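Local coordinates for germination protein YpeB (Bacillus megaterium QM B1551, PDB 5BOI) that takes part in the germination of spores and probably has an inhibitory role, this chain being its C-terminal, PepSY-containing part, at residues 128-133 and 188-193. Numbering follows the deposited sequence.
Sequences VRIYPD and LAIITN
Arg129 N donates to Leu188 O (3.1 Å) and Arg129 O accepts from Ile190 N (2.8 Å), so one residue of the short strand 129-130 bonds to the two neighbours of Ala189, as in a parallel bridge. A third bond, Tyr131 N to Ile190 O (3.0 Å), is less straight at the hydrogen, 146°, where the chain begins to turn a corner. That corner is a type I turn from Ile130 to Asp133, closed by Asp133 N on Ile130 O. The closing bond makes no use of an N-H at position 132, and the phi of Pro132, -62°, fits the turn; its CD lies 3.3 Å from Ile190 O, the same oxygen that Tyr131 N holds. The pairing joins two PepSY-family regions of the chain: strand 129-130, which also pairs with strand 115-123, adds in parallel to strand 182-192 of the following region, whose other neighbour is strand 198-208. On one face of this junction Ile130 and Ile190 run alongside each other in the same direction, their CD1 methyls packed tightly at 3.5 Å. Ile130 bends its chain to get there, with chi2 at -62°, while Ile190 keeps CD1 extended; beta-branched residues such as these suit a buried strand pair. Val128 CG1, anti to its own N, lies over the Leu188 carbonyl, and CG2 meets Leu188 CB. The opposite face carries Arg129, Ala189 and the Tyr131 ring. Alanine's small methyl admits the ring edge, with CE1 3.8 Å from Ala189 CB, while Ile191 CG2 approaches the ring obliquely. Phe216 packs edge-to-face against the tyrosine, whose hydroxyl makes a weak hydrogen bond to Glu203. Arg129 spends its long, extended chain reaching away from Ala189, toward weak, long ion pairs with Glu185 and Glu203.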
loop_
_atom_site.group_PDB
_atom_site.type_symbol
_atom_site.label_atom_id
_atom_site.label_comp_id
_atom_site.label_asym_id
_atom_site.label_seq_id
_atom_site.Cartn_x
_atom_site.Cartn_y
_atom_site.Cartn_z
ATOM N N VAL A 128 -3.010 15.839 2.112
ATOM C CA VAL A 128 -3.580 15.396 0.825
ATOM C C VAL A 128 -3.207 13.919 0.567
ATOM O O VAL A 128 -2.034 13.536 0.680
ATOM C CB VAL A 128 -3.100 16.272 -0.348
ATOM C CG1 VAL A 128 -3.764 15.805 -1.658
ATOM C CG2 VAL A 128 -3.414 17.760 -0.096
ATOM N N ARG A 129 -4.190 13.086 0.224
ATOM C CA ARG A 129 -3.943 11.653 -0.011
ATOM C C ARG A 129 -3.556 11.399 -1.467
ATOM O O ARG A 129 -4.320 11.721 -2.377
ATOM C CB ARG A 129 -5.175 10.832 0.355
ATOM C CG ARG A 129 -5.320 10.758 1.872
ATOM C CD ARG A 129 -6.651 10.269 2.384
ATOM N NE ARG A 129 -6.734 10.570 3.813
ATOM C CZ ARG A 129 -7.664 10.101 4.636
ATOM N NH1 ARG A 129 -8.617 9.294 4.182
ATOM N NH2 ARG A 129 -7.635 10.441 5.919
ATOM N N ILE A 130 -2.374 10.839 -1.678
ATOM C CA ILE A 130 -1.863 10.632 -3.028
ATOM C C ILE A 130 -2.074 9.162 -3.383
ATOM O O ILE A 130 -1.218 8.310 -3.120
ATOM C CB ILE A 130 -0.365 10.977 -3.149
ATOM C CG1 ILE A 130 -0.037 12.337 -2.527
ATOM C CG2 ILE A 130 0.096 10.877 -4.583
ATOM C CD1 ILE A 130 -0.725 13.503 -3.184
ATOM N N TYR A 131 -3.232 8.863 -3.948
ATOM C CA TYR A 131 -3.580 7.470 -4.214
ATOM C C TYR A 131 -2.629 6.700 -5.159
ATOM O O TYR A 131 -2.435 5.504 -4.953
ATOM C CB TYR A 131 -5.034 7.395 -4.707
ATOM C CG TYR A 131 -6.000 7.449 -3.541
ATOM C CD1 TYR A 131 -6.375 8.663 -2.981
ATOM C CD2 TYR A 131 -6.531 6.290 -3.005
ATOM C CE1 TYR A 131 -7.238 8.712 -1.905
ATOM C CE2 TYR A 131 -7.394 6.322 -1.948
ATOM C CZ TYR A 131 -7.735 7.509 -1.391
ATOM O OH TYR A 131 -8.596 7.500 -0.322
ATOM N N PRO A 132 -2.011 7.363 -6.163
ATOM C CA PRO A 132 -1.022 6.642 -6.988
ATOM C C PRO A 132 0.196 6.117 -6.213
ATOM O O PRO A 132 0.803 5.126 -6.619
ATOM C CB PRO A 132 -0.576 7.702 -7.999
ATOM C CG PRO A 132 -1.746 8.637 -8.104
ATOM C CD PRO A 132 -2.308 8.701 -6.722
ATOM N N ASP A 133 0.542 6.779 -5.117
ATOM C CA ASP A 133 1.736 6.450 -4.340
ATOM C C ASP A 133 1.381 5.467 -3.221
ATOM O O ASP A 133 1.211 5.852 -2.052
ATOM C CB ASP A 133 2.359 7.729 -3.774
ATOM C CG ASP A 133 2.877 8.659 -4.876
ATOM O OD1 ASP A 133 2.536 8.430 -6.059
ATOM O OD2 ASP A 133 3.612 9.616 -4.569
ATOM N N LEU A 188 -8.843 16.201 0.918
ATOM C CA LEU A 188 -8.352 16.379 -0.464
ATOM C C LEU A 188 -7.521 15.179 -0.904
ATOM O O LEU A 188 -6.869 14.521 -0.086
ATOM C CB LEU A 188 -7.504 17.639 -0.592
ATOM C CG LEU A 188 -8.237 18.964 -0.726
ATOM C CD1 LEU A 188 -7.241 20.091 -0.523
ATOM C CD2 LEU A 188 -8.864 19.094 -2.129
ATOM N N ALA A 189 -7.545 14.871 -2.196
ATOM C CA ALA A 189 -6.854 13.677 -2.681
ATOM C C ALA A 189 -6.452 13.855 -4.140
ATOM O O ALA A 189 -7.093 14.611 -4.881
ATOM C CB ALA A 189 -7.730 12.443 -2.507
ATOM N N ILE A 190 -5.362 13.198 -4.524
ATOM C CA ILE A 190 -4.940 13.113 -5.913
ATOM C C ILE A 190 -5.186 11.688 -6.400
ATOM O O ILE A 190 -4.752 10.732 -5.765
ATOM C CB ILE A 190 -3.459 13.454 -6.093
ATOM C CG1 ILE A 190 -3.230 14.947 -5.850
ATOM C CG2 ILE A 190 -2.981 13.045 -7.486
ATOM C CD1 ILE A 190 -1.786 15.345 -5.920
ATOM N N ILE A 191 -5.908 11.551 -7.509
ATOM C CA ILE A 191 -6.072 10.252 -8.141
ATOM C C ILE A 191 -5.828 10.457 -9.623
ATOM O O ILE A 191 -5.689 11.605 -10.097
ATOM C CB ILE A 191 -7.489 9.649 -7.942
ATOM C CG1 ILE A 191 -8.547 10.529 -8.625
ATOM C CG2 ILE A 191 -7.803 9.408 -6.467
ATOM C CD1 ILE A 191 -9.941 9.909 -8.680
ATOM N N THR A 192 -5.799 9.359 -10.372
ATOM C CA THR A 192 -5.913 9.494 -11.820
ATOM C C THR A 192 -7.381 9.585 -12.204
ATOM O O THR A 192 -8.248 9.078 -11.496
ATOM C CB THR A 192 -5.269 8.331 -12.556
ATOM O OG1 THR A 192 -5.897 7.115 -12.135
ATOM C CG2 THR A 192 -3.763 8.277 -12.237
ATOM N N ASN A 193 -7.670 10.262 -13.313
ATOM C CA ASN A 193 -9.002 10.191 -13.895
ATOM C C ASN A 193 -9.046 8.921 -14.726
ATOM O O ASN A 193 -8.090 8.149 -14.705
ATOM C CB ASN A 193 -9.302 11.432 -14.738
ATOM C CG ASN A 193 -8.239 11.693 -15.789
ATOM O OD1 ASN A 193 -7.450 10.803 -16.146
ATOM N ND2 ASN A 193 -8.179 12.936 -16.260
#